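PDB 4OUA: proteolytically activated form of PPO4 Tyrosinase, which is a copper-containing tyrosinase that probably hydroxylates monophenols to o-diphenols and oxidises these to reactive o-quinones, the initial step of melanin synthesis. Local coordinates for residues F27-Y31 / D125-P129; S82-P87 / W229-H235; I143-V149 / V161-R167; K321-L325 / W336-L341. All blocks are in the same frame, centred on the assembly; numbering follows the deposited sequence.

Interaction 1. Residues F27-Y31 / D125-P129; sequences FFTLY and DLRQP
F27 and Y31, one helical turn apart, meet 125-129 with different first torsions: CG of F27 stands anti to its carbonyl carbon (chi1 -79°), whereas CG of Y31 stands anti to the backbone N (chi1 -168°). Together with their places on the helix, these torsions send the rings to separate parts of the same loop. D125 CB lies at the edge of the F27 ring, near its plane, 3.7 Å from F27 CZ. F27 and L126 lie side by side, running in opposite senses, with CD1 of F27 3.9 Å from CD1 of L126. The other methyl of L126, CD2, lies 4.2 Å from CB of L30. Farther along the loop, the phenol of Y31 passes P129, CE1 of Y31 being 4.0 Å from CD of P129, and brings its OH within 3.2 Å of both OE1 and NE2 of Q128, ring and amide planes 67° apart. Shortening Y31 to an alanine would probably open a gap beside P129 and deprive the Q128 amide of its neighbouring hydroxyl. R127 turns away from the helix and folds back, NH1 donating to the carbonyl O of L126 from above the carbonyl plane. Around this mostly buried contact, Y31 and L126 rest on L101 and A105 of helix 86-109, L30 packs on W119, A122 and A123 of helix 116-125, and F28, pointing away from the loop, meets V149 and I151 of strand 148-152.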
# COMPACT_ATOMS: atom_id res chain seq x y z
N PHE A 27 -10.45 -14.51 -6.52
CA PHE A 27 -9.60 -13.50 -5.92
C PHE A 27 -10.36 -12.57 -4.98
O PHE A 27 -9.90 -12.26 -3.88
CB PHE A 27 -8.91 -12.67 -7.00
CG PHE A 27 -7.73 -13.35 -7.63
CD1 PHE A 27 -6.99 -14.29 -6.93
CD2 PHE A 27 -7.34 -13.04 -8.93
CE1 PHE A 27 -5.90 -14.92 -7.51
CE2 PHE A 27 -6.26 -13.67 -9.51
CZ PHE A 27 -5.54 -14.61 -8.80
N PHE A 28 -11.54 -12.13 -5.41
CA PHE A 28 -12.33 -11.19 -4.63
C PHE A 28 -12.86 -11.85 -3.36
O PHE A 28 -12.83 -11.25 -2.28
CB PHE A 28 -13.49 -10.64 -5.46
CG PHE A 28 -14.25 -9.54 -4.78
CD1 PHE A 28 -13.67 -8.31 -4.55
CD2 PHE A 28 -15.56 -9.74 -4.37
CE1 PHE A 28 -14.37 -7.29 -3.92
CE2 PHE A 28 -16.27 -8.73 -3.75
CZ PHE A 28 -15.67 -7.50 -3.52
N THR A 29 -13.36 -13.07 -3.49
CA THR A 29 -13.86 -13.83 -2.34
C THR A 29 -12.75 -14.07 -1.32
O THR A 29 -12.96 -13.91 -0.12
CB THR A 29 -14.44 -15.19 -2.77
OG1 THR A 29 -15.66 -14.98 -3.50
CG2 THR A 29 -14.73 -16.05 -1.55
N LEU A 30 -11.58 -14.47 -1.80
CA LEU A 30 -10.46 -14.76 -0.92
C LEU A 30 -9.97 -13.50 -0.22
O LEU A 30 -9.54 -13.55 0.93
CB LEU A 30 -9.31 -15.40 -1.70
CG LEU A 30 -9.50 -16.87 -2.11
CD1 LEU A 30 -8.27 -17.38 -2.86
CD2 LEU A 30 -9.79 -17.73 -0.89
N TYR A 31 -10.05 -12.38 -0.92
CA TYR A 31 -9.60 -11.10 -0.37
C TYR A 31 -10.54 -10.61 0.73
O TYR A 31 -10.09 -10.14 1.77
CB TYR A 31 -9.47 -10.06 -1.48
CG TYR A 31 -8.74 -8.81 -1.06
CD1 TYR A 31 -7.35 -8.77 -1.01
CD2 TYR A 31 -9.44 -7.65 -0.72
CE1 TYR A 31 -6.68 -7.63 -0.63
CE2 TYR A 31 -8.77 -6.51 -0.33
CZ TYR A 31 -7.39 -6.50 -0.29
OH TYR A 31 -6.72 -5.36 0.10
N ASP A 125 -2.00 -17.59 -6.09
CA ASP A 125 -1.83 -16.52 -7.07
C ASP A 125 -2.25 -15.17 -6.51
O ASP A 125 -2.03 -14.13 -7.14
CB ASP A 125 -2.63 -16.82 -8.34
CG ASP A 125 -2.21 -18.11 -9.00
OD1 ASP A 125 -1.08 -18.57 -8.75
OD2 ASP A 125 -3.02 -18.67 -9.78
N LEU A 126 -2.86 -15.18 -5.33
CA LEU A 126 -3.40 -13.96 -4.74
C LEU A 126 -2.31 -12.93 -4.44
O LEU A 126 -1.31 -13.24 -3.78
CB LEU A 126 -4.18 -14.28 -3.46
CG LEU A 126 -4.82 -13.07 -2.79
CD1 LEU A 126 -5.76 -12.36 -3.75
CD2 LEU A 126 -5.56 -13.48 -1.52
N ARG A 127 -2.52 -11.71 -4.92
CA ARG A 127 -1.60 -10.61 -4.69
C ARG A 127 -2.38 -9.34 -4.40
O ARG A 127 -3.57 -9.24 -4.71
CB ARG A 127 -0.68 -10.40 -5.90
CG ARG A 127 0.18 -11.60 -6.26
CD ARG A 127 1.24 -11.86 -5.21
NE ARG A 127 2.20 -12.87 -5.65
CZ ARG A 127 2.00 -14.18 -5.53
NH1 ARG A 127 0.87 -14.64 -5.00
NH2 ARG A 127 2.92 -15.04 -5.96
N GLN A 128 -1.72 -8.35 -3.80
CA GLN A 128 -2.38 -7.10 -3.46
C GLN A 128 -2.69 -6.27 -4.70
O GLN A 128 -1.78 -5.78 -5.37
CB GLN A 128 -1.53 -6.28 -2.48
CG GLN A 128 -2.11 -4.92 -2.13
CD GLN A 128 -3.49 -5.02 -1.49
OE1 GLN A 128 -4.42 -4.33 -1.89
NE2 GLN A 128 -3.61 -5.88 -0.48
N PRO A 129 -3.99 -6.09 -5.00
CA PRO A 129 -4.43 -5.28 -6.14
C PRO A 129 -4.06 -3.81 -5.97
O PRO A 129 -3.88 -3.36 -4.84
CB PRO A 129 -5.95 -5.47 -6.14
CG PRO A 129 -6.28 -5.79 -4.72
CD PRO A 129 -5.13 -6.61 -4.22

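Interaction 2. Residues S82-P87 / W229-H235; sequences SQVLFP and WEAFSNH
The indole of W229 is turned edge-on to the carbonyl of V84, and the rest of the contact is arranged around that orientation. Its NE1 donates to V84 O at 3.0 Å, approaching in the carbonyl plane on a lone pair, with an N-H...O angle of 147° and V84 O nearly in the ring plane. Farther along, P87 lies beside the six-membered ring, its CG 3.8 Å from W229 CZ2. With a leucine in place of W229, the carbonyl of V84 would probably lose its indole donor and P87 a flat partner. At the other end, H235 carries CG between its backbone N and carbonyl carbon (chi1 61°), and NE2 donates to S82 OG at the ring edge, a bond modelled very short and of doubtful length. Both ring nitrogens of this histidine have partners, since ND1 bonds D251; S82 OG also bonds E308. F86, the last residue of the type I turn that starts at Q83, brings CD2 to 3.4 Å from S233 O. The ring of F86 also meets those of H90 and H250, one ligand from each copper site, so through F86 the contact reaches the second shell of the histidine-bound dicopper centre of a tyrosinase.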
# COMPACT_ATOMS: atom_id res chain seq x y z
N SER A 82 9.59 11.94 3.44
CA SER A 82 10.44 13.11 3.20
C SER A 82 11.92 12.74 3.12
O SER A 82 12.79 13.58 3.32
CB SER A 82 10.21 14.16 4.28
OG SER A 82 8.84 14.49 4.40
N GLN A 83 12.19 11.47 2.84
CA GLN A 83 13.57 10.99 2.75
C GLN A 83 13.76 10.04 1.58
O GLN A 83 12.79 9.55 1.00
CB GLN A 83 13.97 10.31 4.06
CG GLN A 83 12.90 9.40 4.63
CD GLN A 83 13.47 8.36 5.58
OE1 GLN A 83 14.45 7.70 5.27
NE2 GLN A 83 12.85 8.23 6.75
N VAL A 84 15.02 9.77 1.24
CA VAL A 84 15.36 8.99 0.06
C VAL A 84 14.85 7.55 0.10
O VAL A 84 14.78 6.88 -0.93
CB VAL A 84 16.89 8.95 -0.16
CG1 VAL A 84 17.40 10.31 -0.60
CG2 VAL A 84 17.59 8.49 1.11
N LEU A 85 14.50 7.07 1.29
CA LEU A 85 14.11 5.67 1.45
C LEU A 85 12.61 5.44 1.29
O LEU A 85 12.14 4.31 1.42
CB LEU A 85 14.55 5.16 2.83
CG LEU A 85 16.06 5.07 3.06
CD1 LEU A 85 16.34 4.39 4.39
CD2 LEU A 85 16.73 4.32 1.91
N PHE A 86 11.87 6.51 1.00
CA PHE A 86 10.41 6.42 0.91
C PHE A 86 9.93 5.31 -0.02
O PHE A 86 9.14 4.46 0.38
CB PHE A 86 9.82 7.76 0.46
CG PHE A 86 8.35 7.68 0.13
CD1 PHE A 86 7.40 7.70 1.15
CD2 PHE A 86 7.92 7.60 -1.18
CE1 PHE A 86 6.05 7.62 0.85
CE2 PHE A 86 6.57 7.52 -1.48
CZ PHE A 86 5.64 7.53 -0.46
N PRO A 87 10.41 5.32 -1.28
CA PRO A 87 9.97 4.31 -2.25
C PRO A 87 10.29 2.88 -1.83
O PRO A 87 9.42 2.01 -1.91
CB PRO A 87 10.74 4.69 -3.52
CG PRO A 87 11.04 6.14 -3.36
CD PRO A 87 11.29 6.32 -1.89
N TRP A 229 17.39 10.72 -8.34
CA TRP A 229 16.62 10.00 -7.34
C TRP A 229 16.08 10.92 -6.25
O TRP A 229 15.00 10.67 -5.70
CB TRP A 229 17.49 8.91 -6.70
CG TRP A 229 16.80 8.14 -5.61
CD1 TRP A 229 16.90 8.37 -4.27
CD2 TRP A 229 15.92 7.03 -5.77
NE1 TRP A 229 16.13 7.47 -3.58
CE2 TRP A 229 15.52 6.63 -4.48
CE3 TRP A 229 15.43 6.32 -6.87
CZ2 TRP A 229 14.65 5.56 -4.26
CZ3 TRP A 229 14.57 5.27 -6.66
CH2 TRP A 229 14.19 4.90 -5.36
N GLU A 230 16.82 11.97 -5.93
CA GLU A 230 16.43 12.89 -4.86
C GLU A 230 15.10 13.57 -5.15
O GLU A 230 14.23 13.66 -4.28
CB GLU A 230 17.51 13.94 -4.63
CG GLU A 230 18.19 13.84 -3.27
CD GLU A 230 17.22 14.07 -2.12
OE1 GLU A 230 16.18 14.72 -2.34
OE2 GLU A 230 17.51 13.60 -1.00
N ALA A 231 14.93 14.04 -6.39
CA ALA A 231 13.71 14.74 -6.77
C ALA A 231 12.55 13.78 -6.98
O ALA A 231 11.39 14.19 -7.04
CB ALA A 231 13.95 15.56 -8.03
N PHE A 232 12.86 12.49 -7.09
CA PHE A 232 11.84 11.47 -7.34
C PHE A 232 11.41 10.74 -6.08
O PHE A 232 10.24 10.37 -5.94
CB PHE A 232 12.36 10.47 -8.37
CG PHE A 232 11.53 9.21 -8.46
CD1 PHE A 232 10.36 9.18 -9.20
CD2 PHE A 232 11.94 8.06 -7.81
CE1 PHE A 232 9.61 8.03 -9.28
CE2 PHE A 232 11.18 6.90 -7.88
CZ PHE A 232 10.02 6.89 -8.62
N SER A 233 12.32 10.55 -5.15
CA SER A 233 12.05 9.77 -3.96
C SER A 233 11.13 10.40 -2.96
O SER A 233 10.18 9.79 -2.55
CB SER A 233 13.33 9.47 -3.27
OG SER A 233 14.24 10.45 -3.62
N ASN A 234 11.46 11.59 -2.53
CA ASN A 234 10.68 12.23 -1.50
C ASN A 234 10.26 13.60 -1.87
O ASN A 234 10.62 14.10 -2.88
CB ASN A 234 11.48 12.30 -0.25
CG ASN A 234 12.76 13.02 -0.42
OD1 ASN A 234 12.99 14.02 0.18
ND2 ASN A 234 13.60 12.50 -1.24
N HIS A 235 9.49 14.21 -1.00
CA HIS A 235 8.94 15.51 -1.23
C HIS A 235 9.61 16.61 -0.44
O HIS A 235 9.56 17.74 -0.84
CB HIS A 235 7.46 15.51 -0.92
CG HIS A 235 7.14 15.15 0.49
ND1 HIS A 235 5.95 14.58 0.86
CD2 HIS A 235 7.85 15.29 1.62
CE1 HIS A 235 5.95 14.39 2.16
NE2 HIS A 235 7.09 14.80 2.65

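Interaction 3. Residues I143-V149 / V161-R167; sequences IIKLEQV and VRNPILR
V149 and V161 pair in the antiparallel beta hairpin of strands 148-152 and 158-162, and the contact covers its open end, where the two strands part. V149 N donates to V161 O at 2.9 Å and V161 N returns a bond to V149 O, with both valine side chains on one face of the sheet. Next along, Q148 and R162 form a non-hydrogen-bonded pair whose side chains diverge. The next rung is N163 N to E147 O at 2.8 Å, and the asparagine side chain adds a bond of its own. With CG anti to the backbone N (chi1 -164°), its amide is carried to the carbonyl of L146, where ND2 donates at 3.0 Å in the carbonyl plane; ND2 also bonds E142 O. L166 covers the end of helix 141-144, its CD2 3.4 Å from I143 O and its CD1 3.8 Å from CD of E147. Deeper in, CD1 of I143 meets CD1 of I165 at 3.6 Å. Toward the surface, E147 and R167 form a salt bridge with nearly coplanar end groups, 13° apart: NH1 faces OE1 and NH2 faces OE2, two weak bonds, while NH2 has a further salt bridge to E199. Finally, N163 OD1 closes an Asx turn by accepting the backbone N of I165 at 2.9 Å, the donor standing 46° out of the carbonyl plane.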
# COMPACT_ATOMS: atom_id res chain seq x y z
N ILE A 143 -15.14 -0.86 -3.36
CA ILE A 143 -14.04 -0.29 -2.58
C ILE A 143 -14.46 0.93 -1.77
O ILE A 143 -13.88 1.21 -0.72
CB ILE A 143 -12.87 0.12 -3.51
CG1 ILE A 143 -12.36 -1.09 -4.28
CG2 ILE A 143 -11.75 0.76 -2.71
CD1 ILE A 143 -11.89 -2.22 -3.38
N ILE A 144 -15.49 1.63 -2.24
CA ILE A 144 -15.81 2.94 -1.68
C ILE A 144 -17.26 3.10 -1.22
O ILE A 144 -17.55 3.95 -0.38
CB ILE A 144 -15.51 4.05 -2.71
CG1 ILE A 144 -15.52 5.43 -2.04
CG2 ILE A 144 -16.49 3.99 -3.87
CD1 ILE A 144 -14.51 5.57 -0.93
N LYS A 145 -18.17 2.30 -1.77
CA LYS A 145 -19.60 2.53 -1.54
C LYS A 145 -20.37 1.33 -0.99
O LYS A 145 -21.17 1.48 -0.06
CB LYS A 145 -20.26 3.01 -2.84
CG LYS A 145 -21.74 3.30 -2.71
CD LYS A 145 -22.24 4.16 -3.86
CE LYS A 145 -21.98 3.51 -5.21
NZ LYS A 145 -22.44 4.37 -6.34
N LEU A 146 -20.14 0.15 -1.55
CA LEU A 146 -20.93 -1.04 -1.20
C LEU A 146 -20.69 -1.52 0.23
O LEU A 146 -19.64 -2.08 0.54
CB LEU A 146 -20.64 -2.17 -2.18
CG LEU A 146 -21.16 -1.99 -3.60
CD1 LEU A 146 -20.71 -3.14 -4.49
CD2 LEU A 146 -22.67 -1.86 -3.60
N GLU A 147 -21.69 -1.32 1.09
CA GLU A 147 -21.64 -1.82 2.47
C GLU A 147 -21.60 -3.34 2.50
O GLU A 147 -20.92 -3.93 3.33
CB GLU A 147 -22.85 -1.32 3.26
CG GLU A 147 -22.80 0.16 3.61
CD GLU A 147 -21.78 0.46 4.70
OE1 GLU A 147 -21.32 -0.49 5.36
OE2 GLU A 147 -21.44 1.65 4.88
N GLN A 148 -22.33 -3.96 1.58
CA GLN A 148 -22.32 -5.41 1.44
C GLN A 148 -21.76 -5.78 0.06
O GLN A 148 -21.99 -5.06 -0.91
CB GLN A 148 -23.73 -5.99 1.62
CG GLN A 148 -24.42 -5.56 2.90
CD GLN A 148 -24.01 -6.39 4.11
OE1 GLN A 148 -23.66 -7.56 3.98
NE2 GLN A 148 -24.04 -5.78 5.29
N VAL A 149 -21.03 -6.88 -0.01
CA VAL A 149 -20.43 -7.31 -1.27
C VAL A 149 -20.70 -8.78 -1.56
O VAL A 149 -20.78 -9.60 -0.65
CB VAL A 149 -18.90 -7.08 -1.28
CG1 VAL A 149 -18.59 -5.59 -1.27
CG2 VAL A 149 -18.25 -7.78 -0.10
N VAL A 161 -21.69 -10.61 2.18
CA VAL A 161 -21.20 -10.32 3.53
C VAL A 161 -20.77 -8.87 3.62
O VAL A 161 -20.59 -8.20 2.59
CB VAL A 161 -20.02 -11.24 3.90
CG1 VAL A 161 -20.42 -12.69 3.76
CG2 VAL A 161 -18.81 -10.92 3.03
N ARG A 162 -20.60 -8.37 4.84
CA ARG A 162 -20.22 -6.97 5.03
C ARG A 162 -18.83 -6.71 4.46
O ARG A 162 -17.94 -7.56 4.51
CB ARG A 162 -20.28 -6.59 6.51
CG ARG A 162 -19.31 -7.35 7.42
CD ARG A 162 -19.58 -6.99 8.88
NE ARG A 162 -18.57 -7.52 9.79
CZ ARG A 162 -18.49 -8.80 10.14
NH1 ARG A 162 -19.35 -9.68 9.66
NH2 ARG A 162 -17.54 -9.20 10.98
N ASN A 163 -18.65 -5.51 3.91
CA ASN A 163 -17.42 -5.14 3.23
C ASN A 163 -16.33 -4.68 4.19
O ASN A 163 -16.46 -3.63 4.82
CB ASN A 163 -17.70 -4.04 2.20
CG ASN A 163 -16.58 -3.87 1.20
OD1 ASN A 163 -15.48 -4.39 1.39
ND2 ASN A 163 -16.85 -3.14 0.13
N PRO A 164 -15.25 -5.46 4.30
CA PRO A 164 -14.12 -5.12 5.17
C PRO A 164 -13.18 -4.10 4.53
O PRO A 164 -12.26 -3.61 5.19
CB PRO A 164 -13.41 -6.46 5.35
CG PRO A 164 -13.69 -7.19 4.08
CD PRO A 164 -15.07 -6.77 3.65
N ILE A 165 -13.42 -3.77 3.27
CA ILE A 165 -12.57 -2.84 2.53
C ILE A 165 -12.89 -1.39 2.87
O ILE A 165 -12.02 -0.52 2.79
CB ILE A 165 -12.70 -3.05 1.01
CG1 ILE A 165 -12.31 -4.48 0.63
CG2 ILE A 165 -11.85 -2.05 0.25
CD1 ILE A 165 -12.36 -4.76 -0.85
N LEU A 166 -14.13 -1.12 3.26
CA LEU A 166 -14.56 0.24 3.57
C LEU A 166 -13.84 0.82 4.78
O LEU A 166 -13.37 1.95 4.74
CB LEU A 166 -16.07 0.28 3.80
CG LEU A 166 -16.97 0.02 2.58
CD1 LEU A 166 -18.42 0.31 2.92
CD2 LEU A 166 -16.52 0.86 1.39
N ARG A 167 -13.75 0.04 5.85
CA ARG A 167 -13.22 0.55 7.11
C ARG A 167 -12.71 -0.57 8.01
O ARG A 167 -13.16 -1.71 7.91
CB ARG A 167 -14.28 1.36 7.84
CG ARG A 167 -15.49 0.53 8.25
CD ARG A 167 -16.63 1.39 8.76
NE ARG A 167 -17.15 2.29 7.73
CZ ARG A 167 -18.11 1.96 6.87
NH1 ARG A 167 -18.65 0.75 6.89
NH2 ARG A 167 -18.52 2.85 5.97

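Interaction 4. Residues K321-L325 / W336-L341; sequences KDSAL and WTSVPL
K321 lays the aliphatic part of its side chain across V339, with CB and CD each 3.7 Å from V339 CG2. The lysine's first torsion (chi1 56°) puts CG between the backbone N and the carbonyl carbon, and from there the chain runs extended, crossing V339 obliquely and carrying its amino group away. CG2 of V339 also lies 3.6 Å from OD1 of D322, so this methyl touches both the lysine stem and the carboxylate of the next residue. Backbone bonds fasten the two segments at separate points: S338 N donates to K321 O at 3.1 Å, and L325 N to W336 O at 2.9 Å. Between them CG2 of T337 lies 3.7 Å from the carbonyl O of both D322 and S323. At the buried end, L325 and L341 reach toward each other tip to tip, CD1 of L325 3.6 Å from CD1 of L341, and both leucines touch T88 on helix 86-109. S338 OG bonds T88 OG1, and W336 NE1 bonds T5 O, so the polar ends of these residues tie the loop to other parts of the protein. The contact illustrates how an irregular loop can be closed: the hydrogen bonds between the segments use backbone atoms alone and depend little on side-chain identity, while the side chains add apolar packing, L325 with L341 within and K321 with V339 at the surface.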
# COMPACT_ATOMS: atom_id res chain seq x y z
N LYS A 321 21.56 3.32 0.17
CA LYS A 321 21.02 2.07 -0.34
C LYS A 321 21.32 0.89 0.58
O LYS A 321 20.66 -0.15 0.52
CB LYS A 321 21.59 1.78 -1.73
CG LYS A 321 23.10 1.76 -1.77
CD LYS A 321 23.63 1.37 -3.14
CE LYS A 321 25.15 1.28 -3.12
NZ LYS A 321 25.69 0.85 -4.44
N ASP A 322 22.32 1.05 1.44
CA ASP A 322 22.74 -0.03 2.33
C ASP A 322 22.09 0.08 3.71
O ASP A 322 22.32 -0.75 4.58
CB ASP A 322 24.26 -0.05 2.47
CG ASP A 322 24.96 -0.39 1.17
OD1 ASP A 322 24.45 -1.27 0.44
OD2 ASP A 322 26.00 0.23 0.87
N SER A 323 21.28 1.12 3.90
CA SER A 323 20.57 1.30 5.16
C SER A 323 19.55 0.19 5.37
O SER A 323 18.90 -0.25 4.42
CB SER A 323 19.88 2.67 5.19
OG SER A 323 20.82 3.72 5.09
N ALA A 324 19.43 -0.27 6.60
CA ALA A 324 18.47 -1.31 6.93
C ALA A 324 17.05 -0.75 6.91
O ALA A 324 16.82 0.38 7.35
CB ALA A 324 18.78 -1.92 8.29
N LEU A 325 16.11 -1.53 6.39
CA LEU A 325 14.72 -1.09 6.30
C LEU A 325 13.86 -1.75 7.37
O LEU A 325 13.04 -2.62 7.06
CB LEU A 325 14.17 -1.39 4.90
CG LEU A 325 14.89 -0.68 3.75
CD1 LEU A 325 14.44 -1.23 2.40
CD2 LEU A 325 14.64 0.82 3.83
N TRP A 336 16.32 -6.02 5.43
CA TRP A 336 16.21 -5.67 4.02
C TRP A 336 16.99 -4.40 3.70
O TRP A 336 17.21 -3.56 4.58
CB TRP A 336 14.74 -5.48 3.61
CG TRP A 336 14.08 -6.74 3.16
CD1 TRP A 336 13.18 -7.49 3.86
CD2 TRP A 336 14.26 -7.40 1.90
NE1 TRP A 336 12.78 -8.58 3.11
CE2 TRP A 336 13.44 -8.55 1.91
CE3 TRP A 336 15.04 -7.14 0.77
CZ2 TRP A 336 13.37 -9.42 0.83
CZ3 TRP A 336 14.97 -8.01 -0.30
CH2 TRP A 336 14.15 -9.14 -0.26
N THR A 337 17.42 -4.27 2.45
CA THR A 337 18.09 -3.07 1.98
C THR A 337 17.53 -2.66 0.63
O THR A 337 16.83 -3.44 -0.02
CB THR A 337 19.62 -3.27 1.89
OG1 THR A 337 19.91 -4.40 1.06
CG2 THR A 337 20.22 -3.49 3.27
N SER A 338 17.84 -1.44 0.21
CA SER A 338 17.28 -0.89 -1.02
C SER A 338 17.90 -1.49 -2.28
O SER A 338 17.25 -1.57 -3.32
CB SER A 338 17.46 0.63 -1.03
OG SER A 338 16.76 1.24 0.05
N VAL A 339 19.15 -1.92 -2.17
CA VAL A 339 19.90 -2.42 -3.33
C VAL A 339 19.18 -3.53 -4.08
O VAL A 339 18.97 -3.43 -5.29
CB VAL A 339 21.29 -2.93 -2.91
CG1 VAL A 339 22.05 -3.46 -4.12
CG2 VAL A 339 22.08 -1.82 -2.23
N PRO A 340 18.79 -4.61 -3.37
CA PRO A 340 18.13 -5.74 -4.03
C PRO A 340 16.68 -5.46 -4.44
O PRO A 340 16.16 -6.15 -5.31
CB PRO A 340 18.17 -6.84 -2.96
CG PRO A 340 18.22 -6.10 -1.67
CD PRO A 340 19.04 -4.87 -1.94
N LEU A 341 16.06 -4.45 -3.83
CA LEU A 341 14.64 -4.20 -4.04
C LEU A 341 14.31 -3.62 -5.41
O LEU A 341 13.19 -3.18 -5.66
CB LEU A 341 14.11 -3.25 -2.95
CG LEU A 341 14.07 -3.84 -1.54
CD1 LEU A 341 13.41 -2.87 -0.58
CD2 LEU A 341 13.35 -5.18 -1.54

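In the fold
From the N terminus, interaction 1 brings helix 25-39 against the loop after helix 116-125. Before it closes, 82-87 has opened interaction 2, so the two cross; interaction 2 closes at 229-235, on the opposite side of the chain's centre. Nested inside that long loop is interaction 3, a short closure with 11 residues between its segments at the base of a hairpin, which packs on interaction 1 through F28 with V149 and Y31 with I165. Interaction 4 follows in series, closing a local loop with 10 residues between its segments. It touches interaction 2 where L85 meets S323, L325 and S338, joining this later loop to the start of helix 86-109 near the copper centre.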